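Local coordinates for protein FAD-binding oxidoreductase (Gulosibacter chungangensis, PDB 7PBG) that oxidises 4-ethylphenol and related 4-alkylphenols with a covalently bound FAD, dehydrogenating the alkyl chain to give products such as 4-vinylphenol, at residues 245-250 / 318-323; 275-280 / 428-433; 13-18 / 77-82. All coordinates share one frame; numbering follows the deposited sequence.

Contact 1. Residues 245-250 / 318-323; sequences FAIYFE and WIVYGT
Residues 245-249 and 318-323 run antiparallel, and five backbone hydrogen bonds join them from the pair Phe245 and Gly322 to the pair Phe249 and Trp318. The shortest runs from Ile247 N to Val320 O, 2.7 Å. Phe245 reaches across the strand pair. Its CG sits between the backbone N and the carbonyl carbon (chi1 56°), which lays the ring over the bare backbone of Gly322. Gly322 CA makes a CH-pi contact, 3.7 Å from the centroid of the Phe245 ring. Val320 CG1 lies at the edge of the same ring. Ile247 and Val320 stand side by side, with their CB atoms 4.0 Å apart. Val320 CG2 meets Phe249 CE2 at 3.6 Å.

The two strands belong to the eight-stranded antiparallel sheet of the substrate (cap) domain, as in other flavoproteins of the vanillyl-alcohol oxidase/PCMH family. Helices 328-342 and 255-266 pack on the face that carries Phe245, Ile247, Phe249 and Val320.

The other face carries Ala246, Tyr248, Ile319 and Tyr321. Ala246 CB touches Tyr321 CE1 at 3.6 Å, and Ile319 CG2 rests against Tyr248 CE1 at 3.7 Å. A water bridges the two phenols: it lies 2.7 Å from Tyr248 OH and donates to Tyr321 OH. Asp284 also binds Tyr321 OH, while helix 363-375 packs against the Tyr321 side chain.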
loop_
_atom_site.group_PDB
_atom_site.type_symbol
_atom_site.label_atom_id
_atom_site.label_comp_id
_atom_site.label_asym_id
_atom_site.label_seq_id
_atom_site.Cartn_x
_atom_site.Cartn_y
_atom_site.Cartn_z
ATOM N N PHE A 245 -0.829 -26.870 9.622
ATOM C CA PHE A 245 -0.914 -27.375 10.986
ATOM C C PHE A 245 -2.167 -26.851 11.674
ATOM O O PHE A 245 -2.735 -25.787 11.317
ATOM C CB PHE A 245 0.347 -27.005 11.731
ATOM C CG PHE A 245 0.663 -25.542 11.755
ATOM C CD1 PHE A 245 0.143 -24.704 12.726
ATOM C CD2 PHE A 245 1.530 -25.009 10.827
ATOM C CE1 PHE A 245 0.507 -23.368 12.736
ATOM C CE2 PHE A 245 1.883 -23.670 10.838
ATOM C CZ PHE A 245 1.372 -22.855 11.810
ATOM N N ALA A 246 -2.566 -27.623 12.670
ATOM C CA ALA A 246 -3.663 -27.293 13.595
ATOM C C ALA A 246 -3.078 -27.410 14.984
ATOM O O ALA A 246 -2.325 -28.389 15.263
ATOM C CB ALA A 246 -4.844 -28.207 13.411
ATOM N N ILE A 247 -3.370 -26.460 15.832
ATOM C CA ILE A 247 -2.909 -26.489 17.242
ATOM C C ILE A 247 -4.129 -26.326 18.129
ATOM O O ILE A 247 -4.832 -25.338 17.966
ATOM C CB ILE A 247 -1.844 -25.425 17.556
ATOM C CG1 ILE A 247 -0.904 -25.178 16.363
ATOM C CG2 ILE A 247 -1.101 -25.876 18.788
ATOM C CD1 ILE A 247 0.164 -24.195 16.638
ATOM N N TYR A 248 -4.388 -27.324 18.946
ATOM C CA TYR A 248 -5.617 -27.373 19.766
ATOM C C TYR A 248 -5.279 -26.993 21.197
ATOM O O TYR A 248 -4.364 -27.589 21.797
ATOM C CB TYR A 248 -6.221 -28.765 19.722
ATOM C CG TYR A 248 -6.395 -29.264 18.316
ATOM C CD1 TYR A 248 -7.368 -28.741 17.489
ATOM C CD2 TYR A 248 -5.603 -30.274 17.828
ATOM C CE1 TYR A 248 -7.552 -29.203 16.200
ATOM C CE2 TYR A 248 -5.773 -30.761 16.545
ATOM C CZ TYR A 248 -6.762 -30.231 15.738
ATOM O OH TYR A 248 -6.916 -30.734 14.486
ATOM N N PHE A 249 -6.077 -26.108 21.773
ATOM C CA PHE A 249 -5.869 -25.662 23.170
ATOM C C PHE A 249 -7.106 -26.068 23.961
ATOM O O PHE A 249 -8.250 -25.858 23.501
ATOM C CB PHE A 249 -5.590 -24.165 23.167
ATOM C CG PHE A 249 -4.355 -23.832 22.379
ATOM C CD1 PHE A 249 -3.114 -23.904 22.961
ATOM C CD2 PHE A 249 -4.438 -23.586 21.011
ATOM C CE1 PHE A 249 -1.979 -23.662 22.225
ATOM C CE2 PHE A 249 -3.303 -23.294 20.274
ATOM C CZ PHE A 249 -2.071 -23.352 20.875
ATOM N N GLU A 250 -6.871 -26.647 25.134
ATOM C CA GLU A 250 -7.915 -27.349 25.909
ATOM C C GLU A 250 -8.786 -26.346 26.687
ATOM O O GLU A 250 -9.775 -26.789 27.287
ATOM C CB GLU A 250 -7.235 -28.396 26.802
ATOM C CG GLU A 250 -6.545 -27.812 27.997
ATOM C CD GLU A 250 -5.988 -28.837 28.979
ATOM O OE1 GLU A 250 -6.010 -30.016 28.648
ATOM O OE2 GLU A 250 -5.480 -28.411 30.032
ATOM N N TRP A 318 -9.950 -23.400 21.604
ATOM C CA TRP A 318 -9.257 -22.538 20.625
ATOM C C TRP A 318 -8.470 -23.469 19.716
ATOM O O TRP A 318 -7.873 -24.448 20.229
ATOM C CB TRP A 318 -8.346 -21.500 21.296
ATOM C CG TRP A 318 -9.139 -20.509 22.079
ATOM C CD1 TRP A 318 -9.282 -20.449 23.431
ATOM C CD2 TRP A 318 -9.954 -19.452 21.535
ATOM N NE1 TRP A 318 -10.138 -19.429 23.756
ATOM C CE2 TRP A 318 -10.552 -18.792 22.628
ATOM C CE3 TRP A 318 -10.195 -18.991 20.239
ATOM C CZ2 TRP A 318 -11.392 -17.684 22.455
ATOM C CZ3 TRP A 318 -11.033 -17.912 20.056
ATOM C CH2 TRP A 318 -11.608 -17.271 21.160
ATOM N N ILE A 319 -8.500 -23.168 18.431
ATOM C CA ILE A 319 -7.682 -23.868 17.435
ATOM C C ILE A 319 -6.906 -22.802 16.667
ATOM O O ILE A 319 -7.508 -21.826 16.157
ATOM C CB ILE A 319 -8.571 -24.712 16.500
ATOM C CG1 ILE A 319 -9.619 -25.544 17.240
ATOM C CG2 ILE A 319 -7.696 -25.536 15.591
ATOM C CD1 ILE A 319 -10.945 -24.879 17.423
ATOM N N VAL A 320 -5.612 -23.011 16.559
ATOM C CA VAL A 320 -4.716 -22.253 15.650
ATOM C C VAL A 320 -4.555 -23.072 14.379
ATOM O O VAL A 320 -4.216 -24.225 14.483
ATOM C CB VAL A 320 -3.368 -21.926 16.291
ATOM C CG1 VAL A 320 -2.398 -21.300 15.304
ATOM C CG2 VAL A 320 -3.581 -21.052 17.527
ATOM N N TYR A 321 -4.803 -22.442 13.241
ATOM C CA TYR A 321 -4.446 -23.007 11.934
ATOM C C TYR A 321 -3.411 -22.109 11.264
ATOM O O TYR A 321 -3.601 -20.888 11.211
ATOM C CB TYR A 321 -5.679 -23.111 11.042
ATOM C CG TYR A 321 -6.704 -24.096 11.529
ATOM C CD1 TYR A 321 -6.526 -25.463 11.340
ATOM C CD2 TYR A 321 -7.859 -23.672 12.161
ATOM C CE1 TYR A 321 -7.478 -26.370 11.764
ATOM C CE2 TYR A 321 -8.779 -24.573 12.644
ATOM C CZ TYR A 321 -8.614 -25.922 12.411
ATOM O OH TYR A 321 -9.572 -26.769 12.872
ATOM N N GLY A 322 -2.370 -22.721 10.723
ATOM C CA GLY A 322 -1.326 -22.061 9.947
ATOM C C GLY A 322 -0.752 -22.967 8.864
ATOM O O GLY A 322 -1.091 -24.160 8.795
ATOM N N THR A 323 0.161 -22.396 8.093
ATOM C CA THR A 323 0.862 -23.079 6.986
ATOM C C THR A 323 2.276 -22.523 6.841
ATOM O O THR A 323 2.530 -21.330 7.051
ATOM C CB THR A 323 0.052 -22.980 5.690
ATOM O OG1 THR A 323 -1.266 -23.461 5.911
ATOM C CG2 THR A 323 0.727 -23.721 4.550
HETATM O O HOH W 1 -8.833 -29.578 12.967
#

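Contact 2. Residues 275-280 / 428-433; sequences APIVRN and LAQFII
The guanidinium of Arg279 and the side-chain amide of Gln430 meet edge to edge, their planes only 17° apart. Gln430 OE1 lies in the guanidinium plane, 3.1 Å from Arg279 NE, and the N-H points nearly straight down the C=O bond. A second, weak bond comes to the same oxygen from Arg279 NH2. The Gln430 side chain runs out extended, which carries its amide as far as the arginine. Arg279 bends at chi3 (52°), which brings NE round to the amide. The Gln430 amide also rests against Ile277, with Ile277 CD1 3.6 Å from Gln430 OE1. Outside the two segments, Phe283 makes a cation-pi contact with Arg279.

The amide of Asn280 is used differently. Asn280 OD1 accepts Ala429 N at 2.9 Å, but the donor stands above the carbonyl plane, 56° out of it. The same oxygen caps helix 281-288 through Phe283 N. Asn280 N in turn bonds to Ala429 O.

The backbones are antiparallel. Phe431 N gives a short bond of 2.7 Å to Val278 O, while the return bond from Val278 N is weak. Beyond it the strands part, and a water donates to both Pro276 O and Ile433 O. Ala275 CB packs on Ile432 CG2 at 4.0 Å.

Here two neighbouring strands of the substrate-domain sheet meet beside the flavin pocket. Arg279 forms a salt bridge with Asp284 and a long, weak ion pair with Glu152, an FAD-binding residue; the guanidinium of Arg371, a like charge, is close by. Gln430 and Asp284 together hold the buried guanidinium in one rotation. The nearby carboxylates probably offset its charge and that of Arg371.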
loop_
_atom_site.group_PDB
_atom_site.type_symbol
_atom_site.label_atom_id
_atom_site.label_comp_id
_atom_site.label_asym_id
_atom_site.label_seq_id
_atom_site.Cartn_x
_atom_site.Cartn_y
_atom_site.Cartn_z
ATOM N N ALA A 275 -0.238 -15.117 8.351
ATOM C CA ALA A 275 -0.918 -14.809 9.622
ATOM C C ALA A 275 -1.837 -15.983 9.958
ATOM O O ALA A 275 -2.671 -16.365 9.148
ATOM C CB ALA A 275 -1.670 -13.524 9.476
ATOM N N PRO A 276 -1.594 -16.712 11.068
ATOM C CA PRO A 276 -2.488 -17.793 11.407
ATOM C C PRO A 276 -3.825 -17.259 11.919
ATOM O O PRO A 276 -3.906 -16.099 12.290
ATOM C CB PRO A 276 -1.693 -18.620 12.428
ATOM C CG PRO A 276 -0.792 -17.596 13.090
ATOM C CD PRO A 276 -0.469 -16.580 12.022
ATOM N N ILE A 277 -4.827 -18.116 11.918
ATOM C CA ILE A 277 -6.141 -17.809 12.535
ATOM C C ILE A 277 -6.207 -18.492 13.904
ATOM O O ILE A 277 -5.612 -19.545 14.117
ATOM C CB ILE A 277 -7.306 -18.209 11.609
ATOM C CG1 ILE A 277 -7.315 -19.696 11.297
ATOM C CG2 ILE A 277 -7.256 -17.385 10.326
ATOM C CD1 ILE A 277 -8.573 -20.189 10.580
ATOM N N VAL A 278 -7.002 -17.925 14.770
ATOM C CA VAL A 278 -7.247 -18.499 16.116
ATOM C C VAL A 278 -8.753 -18.524 16.271
ATOM O O VAL A 278 -9.343 -17.418 16.439
ATOM C CB VAL A 278 -6.572 -17.699 17.246
ATOM C CG1 VAL A 278 -6.714 -18.467 18.551
ATOM C CG2 VAL A 278 -5.112 -17.392 16.941
ATOM N N ARG A 279 -9.384 -19.679 16.076
ATOM C CA ARG A 279 -10.864 -19.687 16.169
ATOM C C ARG A 279 -11.324 -20.425 17.410
ATOM O O ARG A 279 -10.643 -21.343 17.925
ATOM C CB ARG A 279 -11.528 -20.258 14.923
ATOM C CG ARG A 279 -11.014 -21.581 14.455
ATOM C CD ARG A 279 -11.915 -21.974 13.280
ATOM N NE ARG A 279 -12.128 -21.034 12.177
ATOM C CZ ARG A 279 -12.786 -21.366 11.046
ATOM N NH1 ARG A 279 -13.328 -22.574 10.906
ATOM N NH2 ARG A 279 -12.939 -20.481 10.074
ATOM N N ASN A 280 -12.529 -20.076 17.825
ATOM C CA ASN A 280 -13.169 -20.796 18.944
ATOM C C ASN A 280 -13.806 -22.083 18.427
ATOM O O ASN A 280 -14.038 -22.237 17.215
ATOM C CB ASN A 280 -14.113 -19.913 19.726
ATOM C CG ASN A 280 -15.386 -19.494 19.031
ATOM O OD1 ASN A 280 -15.521 -19.566 17.812
ATOM N ND2 ASN A 280 -16.313 -19.001 19.830
ATOM N N LEU A 428 -19.404 -16.874 16.909
ATOM C CA LEU A 428 -18.268 -17.527 16.260
ATOM C C LEU A 428 -17.143 -16.496 16.257
ATOM O O LEU A 428 -17.376 -15.347 15.859
ATOM C CB LEU A 428 -18.664 -17.973 14.856
ATOM C CG LEU A 428 -19.530 -19.232 14.814
ATOM C CD1 LEU A 428 -20.857 -19.066 15.544
ATOM C CD2 LEU A 428 -19.758 -19.611 13.362
ATOM N N ALA A 429 -15.988 -16.885 16.757
ATOM C CA ALA A 429 -14.925 -15.910 17.058
ATOM C C ALA A 429 -13.670 -16.332 16.331
ATOM O O ALA A 429 -13.325 -17.541 16.340
ATOM C CB ALA A 429 -14.695 -15.795 18.541
ATOM N N GLN A 430 -13.006 -15.370 15.709
ATOM C CA GLN A 430 -11.632 -15.606 15.244
ATOM C C GLN A 430 -10.791 -14.427 15.736
ATOM O O GLN A 430 -11.265 -13.287 15.726
ATOM C CB GLN A 430 -11.728 -15.846 13.748
ATOM C CG GLN A 430 -10.424 -16.202 13.062
ATOM C CD GLN A 430 -10.787 -16.911 11.786
ATOM O OE1 GLN A 430 -11.198 -18.079 11.791
ATOM N NE2 GLN A 430 -10.759 -16.180 10.697
ATOM N N PHE A 431 -9.569 -14.702 16.121
ATOM C CA PHE A 431 -8.589 -13.629 16.392
ATOM C C PHE A 431 -7.416 -13.868 15.466
ATOM O O PHE A 431 -7.048 -15.002 15.230
ATOM C CB PHE A 431 -8.126 -13.617 17.838
ATOM C CG PHE A 431 -9.142 -13.139 18.834
ATOM C CD1 PHE A 431 -9.183 -11.805 19.237
ATOM C CD2 PHE A 431 -10.100 -14.011 19.290
ATOM C CE1 PHE A 431 -10.148 -11.388 20.137
ATOM C CE2 PHE A 431 -11.069 -13.583 20.182
ATOM C CZ PHE A 431 -11.075 -12.279 20.619
ATOM N N ILE A 432 -6.889 -12.790 14.900
ATOM C CA ILE A 432 -5.726 -12.871 13.968
ATOM C C ILE A 432 -4.787 -11.730 14.362
ATOM O O ILE A 432 -5.271 -10.568 14.467
ATOM C CB ILE A 432 -6.185 -12.751 12.504
ATOM C CG1 ILE A 432 -7.165 -13.842 12.076
ATOM C CG2 ILE A 432 -4.973 -12.687 11.583
ATOM C CD1 ILE A 432 -7.895 -13.510 10.797
ATOM N N ILE A 433 -3.508 -12.044 14.534
ATOM C CA ILE A 433 -2.432 -11.023 14.372
ATOM C C ILE A 433 -1.993 -11.040 12.887
ATOM O O ILE A 433 -1.460 -12.034 12.445
ATOM C CB ILE A 433 -1.307 -11.289 15.377
ATOM C CG1 ILE A 433 -1.825 -11.077 16.804
ATOM C CG2 ILE A 433 -0.123 -10.372 15.091
ATOM C CD1 ILE A 433 -0.944 -11.686 17.840
HETATM O O HOH W 2 -2.245 -14.399 13.642
#

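Contact 3. Residues 13-18 / 77-82; sequences EQFANA and YGIPLH. With FAD (flavin-adenine dinucleotide), chain C.
Ala18 is the bump that helix 12-26 pushes into the angle between Tyr77 and Ile79. Its CB sits over one face of the Tyr77 ring, 3.9 Å from the centroid and displaced toward the rim. On another side it meets Ile79 CD1 at 3.3 Å, tighter than usual for two carbons. The tip of Ile79 in turn fills the hollow between Phe15 and Ala18, three residues apart on the helix. Turned away from its own backbone N (chi1 -165°), the Phe15 ring reaches Ile79, with Phe15 CD1 3.8 Å from Ile79 CD1. The two side chains cross at about a right angle.

The Tyr77 ring lies along the helix surface. Its CD1 approaches Gln14 O at 3.7 Å, and its OH comes to 3.6 Å from Asn17 CB. No hydrogen bond joins the two segments; the polar end of Tyr77 bonds instead to Glu21, further along helix 12-26.

Tyr77 ends helix 64-77. Gly78, with positive phi, is the C-prime residue of a Schellman motif, and it turns the chain so that Ile79 follows Tyr77 onto the N-terminal helix. The chain then runs into strand 81-84, where the edge of His82 meets the FAD ribose: His82 CE1 is 3.1 Å from FAD O3B. Strand 103-106 lies beside strand 81-84, and its Val103 touches both Phe15 and Ile79.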
loop_
_atom_site.group_PDB
_atom_site.type_symbol
_atom_site.label_atom_id
_atom_site.label_comp_id
_atom_site.label_asym_id
_atom_site.label_seq_id
_atom_site.Cartn_x
_atom_site.Cartn_y
_atom_site.Cartn_z
ATOM N N GLU A 13 -42.117 8.997 -13.511
ATOM C CA GLU A 13 -42.007 9.435 -14.917
ATOM C C GLU A 13 -40.515 9.592 -15.250
ATOM O O GLU A 13 -40.078 9.083 -16.294
ATOM C CB GLU A 13 -42.830 10.707 -15.114
ATOM C CG GLU A 13 -42.638 11.332 -16.479
ATOM C CD GLU A 13 -43.376 12.650 -16.575
ATOM O OE1 GLU A 13 -42.745 13.693 -16.327
ATOM O OE2 GLU A 13 -44.612 12.609 -16.788
ATOM N N GLN A 14 -39.779 10.287 -14.385
ATOM C CA GLN A 14 -38.321 10.510 -14.539
ATOM C C GLN A 14 -37.599 9.158 -14.583
ATOM O O GLN A 14 -36.794 8.950 -15.528
ATOM C CB GLN A 14 -37.836 11.391 -13.394
ATOM C CG GLN A 14 -38.181 12.855 -13.636
ATOM C CD GLN A 14 -37.998 13.673 -12.383
ATOM O OE1 GLN A 14 -37.878 13.139 -11.285
ATOM N NE2 GLN A 14 -37.981 14.995 -12.540
ATOM N N PHE A 15 -37.893 8.280 -13.628
ATOM C CA PHE A 15 -37.283 6.927 -13.535
ATOM C C PHE A 15 -37.574 6.124 -14.806
ATOM O O PHE A 15 -36.647 5.478 -15.378
ATOM C CB PHE A 15 -37.783 6.179 -12.300
ATOM C CG PHE A 15 -36.950 4.973 -11.973
ATOM C CD1 PHE A 15 -35.723 5.140 -11.353
ATOM C CD2 PHE A 15 -37.323 3.702 -12.376
ATOM C CE1 PHE A 15 -34.929 4.043 -11.050
ATOM C CE2 PHE A 15 -36.520 2.607 -12.069
ATOM C CZ PHE A 15 -35.322 2.794 -11.426
ATOM N N ALA A 16 -38.830 6.104 -15.264
ATOM C CA ALA A 16 -39.193 5.381 -16.506
ATOM C C ALA A 16 -38.364 5.948 -17.674
ATOM O O ALA A 16 -38.029 5.180 -18.609
ATOM C CB ALA A 16 -40.679 5.492 -16.795
ATOM N N ASN A 17 -38.088 7.246 -17.667
ATOM C CA ASN A 17 -37.371 7.899 -18.794
ATOM C C ASN A 17 -35.915 7.423 -18.769
ATOM O O ASN A 17 -35.427 7.061 -19.839
ATOM C CB ASN A 17 -37.453 9.421 -18.791
ATOM C CG ASN A 17 -38.782 9.943 -19.292
ATOM O OD1 ASN A 17 -39.466 9.289 -20.066
ATOM N ND2 ASN A 17 -39.137 11.125 -18.844
ATOM N N ALA A 18 -35.313 7.352 -17.581
ATOM C CA ALA A 18 -33.936 6.832 -17.378
ATOM C C ALA A 18 -33.865 5.360 -17.782
ATOM O O ALA A 18 -32.919 4.961 -18.511
ATOM C CB ALA A 18 -33.519 7.031 -15.950
ATOM N N TYR A 77 -30.235 12.173 -14.903
ATOM C CA TYR A 77 -31.524 12.005 -14.169
ATOM C C TYR A 77 -31.357 12.148 -12.661
ATOM O O TYR A 77 -32.374 12.094 -12.004
ATOM C CB TYR A 77 -32.144 10.652 -14.500
ATOM C CG TYR A 77 -32.711 10.635 -15.884
ATOM C CD1 TYR A 77 -33.955 11.194 -16.131
ATOM C CD2 TYR A 77 -32.014 10.115 -16.952
ATOM C CE1 TYR A 77 -34.477 11.259 -17.412
ATOM C CE2 TYR A 77 -32.515 10.176 -18.243
ATOM C CZ TYR A 77 -33.768 10.725 -18.472
ATOM O OH TYR A 77 -34.272 10.750 -19.748
ATOM N N GLY A 78 -30.132 12.188 -12.130
ATOM C CA GLY A 78 -29.917 12.252 -10.666
ATOM C C GLY A 78 -30.304 10.955 -9.970
ATOM O O GLY A 78 -30.806 11.003 -8.850
ATOM N N ILE A 79 -30.068 9.821 -10.629
ATOM C CA ILE A 79 -30.405 8.476 -10.109
ATOM C C ILE A 79 -29.164 7.855 -9.497
ATOM O O ILE A 79 -28.163 7.739 -10.202
ATOM C CB ILE A 79 -31.032 7.622 -11.220
ATOM C CG1 ILE A 79 -32.432 8.166 -11.569
ATOM C CG2 ILE A 79 -31.032 6.168 -10.798
ATOM C CD1 ILE A 79 -33.061 7.488 -12.752
ATOM N N PRO A 80 -29.198 7.517 -8.186
ATOM C CA PRO A 80 -28.079 6.843 -7.529
ATOM C C PRO A 80 -27.851 5.424 -8.060
ATOM O O PRO A 80 -28.812 4.718 -8.471
ATOM C CB PRO A 80 -28.436 6.886 -6.048
ATOM C CG PRO A 80 -29.939 6.944 -6.028
ATOM C CD PRO A 80 -30.324 7.741 -7.255
ATOM N N LEU A 81 -26.559 5.064 -8.123
ATOM C CA LEU A 81 -26.076 3.764 -8.649
ATOM C C LEU A 81 -25.323 3.062 -7.517
ATOM O O LEU A 81 -24.629 3.726 -6.725
ATOM C CB LEU A 81 -25.109 3.990 -9.821
ATOM C CG LEU A 81 -25.642 4.704 -11.058
ATOM C CD1 LEU A 81 -24.547 4.832 -12.104
ATOM C CD2 LEU A 81 -26.855 3.964 -11.625
ATOM N N HIS A 82 -25.388 1.747 -7.498
ATOM C CA HIS A 82 -24.506 0.901 -6.646
ATOM C C HIS A 82 -23.966 -0.151 -7.569
ATOM O O HIS A 82 -24.781 -0.952 -8.138
ATOM C CB HIS A 82 -25.244 0.337 -5.429
ATOM C CG HIS A 82 -24.428 -0.635 -4.640
ATOM N ND1 HIS A 82 -23.073 -0.385 -4.331
ATOM C CD2 HIS A 82 -24.761 -1.819 -4.080
ATOM C CE1 HIS A 82 -22.629 -1.378 -3.598
ATOM N NE2 HIS A 82 -23.650 -2.305 -3.449
HETATM P PA FAD C . -18.800 -7.491 -4.057
HETATM O O1A FAD C . -20.074 -7.675 -3.299
HETATM O O2A FAD C . -18.835 -7.597 -5.562
HETATM O O5B FAD C . -18.220 -6.080 -3.691
HETATM C C5B FAD C . -18.182 -5.608 -2.351
HETATM C C4B FAD C . -18.247 -4.101 -2.395
HETATM O O4B FAD C . -17.068 -3.556 -3.056
HETATM C C3B FAD C . -19.423 -3.499 -3.180
HETATM O O3B FAD C . -20.609 -3.458 -2.390
HETATM C C2B FAD C . -18.862 -2.138 -3.622
HETATM O O2B FAD C . -18.973 -1.218 -2.552
HETATM C C1B FAD C . -17.412 -2.495 -3.931
HETATM N N9A FAD C . -17.174 -2.927 -5.284
HETATM C C8A FAD C . -17.063 -4.215 -5.703
HETATM N N7A FAD C . -16.824 -4.297 -6.979
HETATM C C5A FAD C . -16.841 -3.000 -7.435
HETATM C C6A FAD C . -16.599 -2.445 -8.695
HETATM N N6A FAD C . -16.384 -3.184 -9.792
HETATM N N1A FAD C . -16.675 -1.099 -8.798
HETATM C C2A FAD C . -16.898 -0.368 -7.676
HETATM N N3A FAD C . -17.102 -0.785 -6.433
HETATM C C4A FAD C . -17.061 -2.132 -6.383
HETATM N N1 FAD C . -14.390 -11.653 3.625
HETATM C C2 FAD C . -13.071 -11.632 3.557
HETATM O O2 FAD C . -12.465 -10.655 3.046
HETATM N N3 FAD C . -12.329 -12.686 3.947
HETATM C C4 FAD C . -12.875 -13.799 4.520
HETATM O O4 FAD C . -12.147 -14.773 4.795
HETATM C C4X FAD C . -14.250 -13.848 4.656
HETATM N N5 FAD C . -14.769 -14.906 5.219
HETATM C C5X FAD C . -16.138 -14.932 5.329
HETATM C C6 FAD C . -16.723 -16.068 5.906
HETATM C C7 FAD C . -18.093 -16.209 6.008
HETATM C C7M FAD C . -18.675 -17.464 6.624
HETATM C C8 FAD C . -18.914 -15.178 5.503
HETATM C C8M FAD C . -20.406 -15.284 5.591
HETATM C C9 FAD C . -18.350 -14.039 4.964
HETATM C C9A FAD C . -16.956 -13.886 4.845
HETATM N N10 FAD C . -16.357 -12.779 4.252
HETATM C C10 FAD C . -14.976 -12.730 4.127
HETATM C "C1'" FAD C . -17.155 -11.682 3.645
HETATM C "C2'" FAD C . -17.484 -11.915 2.162
HETATM O "O2'" FAD C . -17.899 -13.303 1.924
HETATM C "C3'" FAD C . -16.320 -11.661 1.182
HETATM O "O3'" FAD C . -15.633 -10.486 1.538
HETATM C "C4'" FAD C . -16.710 -11.568 -0.299
HETATM O "O4'" FAD C . -15.578 -11.884 -1.126
HETATM C "C5'" FAD C . -17.233 -10.199 -0.640
HETATM O "O5'" FAD C . -18.207 -10.247 -1.692
HETATM P P FAD C . -17.790 -10.078 -3.223
HETATM O O1P FAD C . -18.885 -10.654 -4.071
HETATM O O2P FAD C . -16.416 -10.653 -3.353
HETATM O O3P FAD C . -17.711 -8.495 -3.436
#

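How the contacts relate
Contacts 1 and 2 belong to one sheet, with centres about 10 Å apart. Strands 318-326 and 277-280 are neighbours in it. Probable backbone hydrogen bonds join them: Ile319 O to Arg279 N at 2.9 Å and Tyr321 O to Ile277 N at 3.1 Å. Contact 2 is nearer the cofactor: the side chain of Gln430 is about 6 Å from FAD, that of Tyr321 in contact 1 about 12 Å. Asp284 binds side chains of both contacts. Contact 3 lies across the chain's centre, about 44 Å from contact 2 and 52 Å from contact 1, centre to centre. It leads to the adenosine ribose through His82.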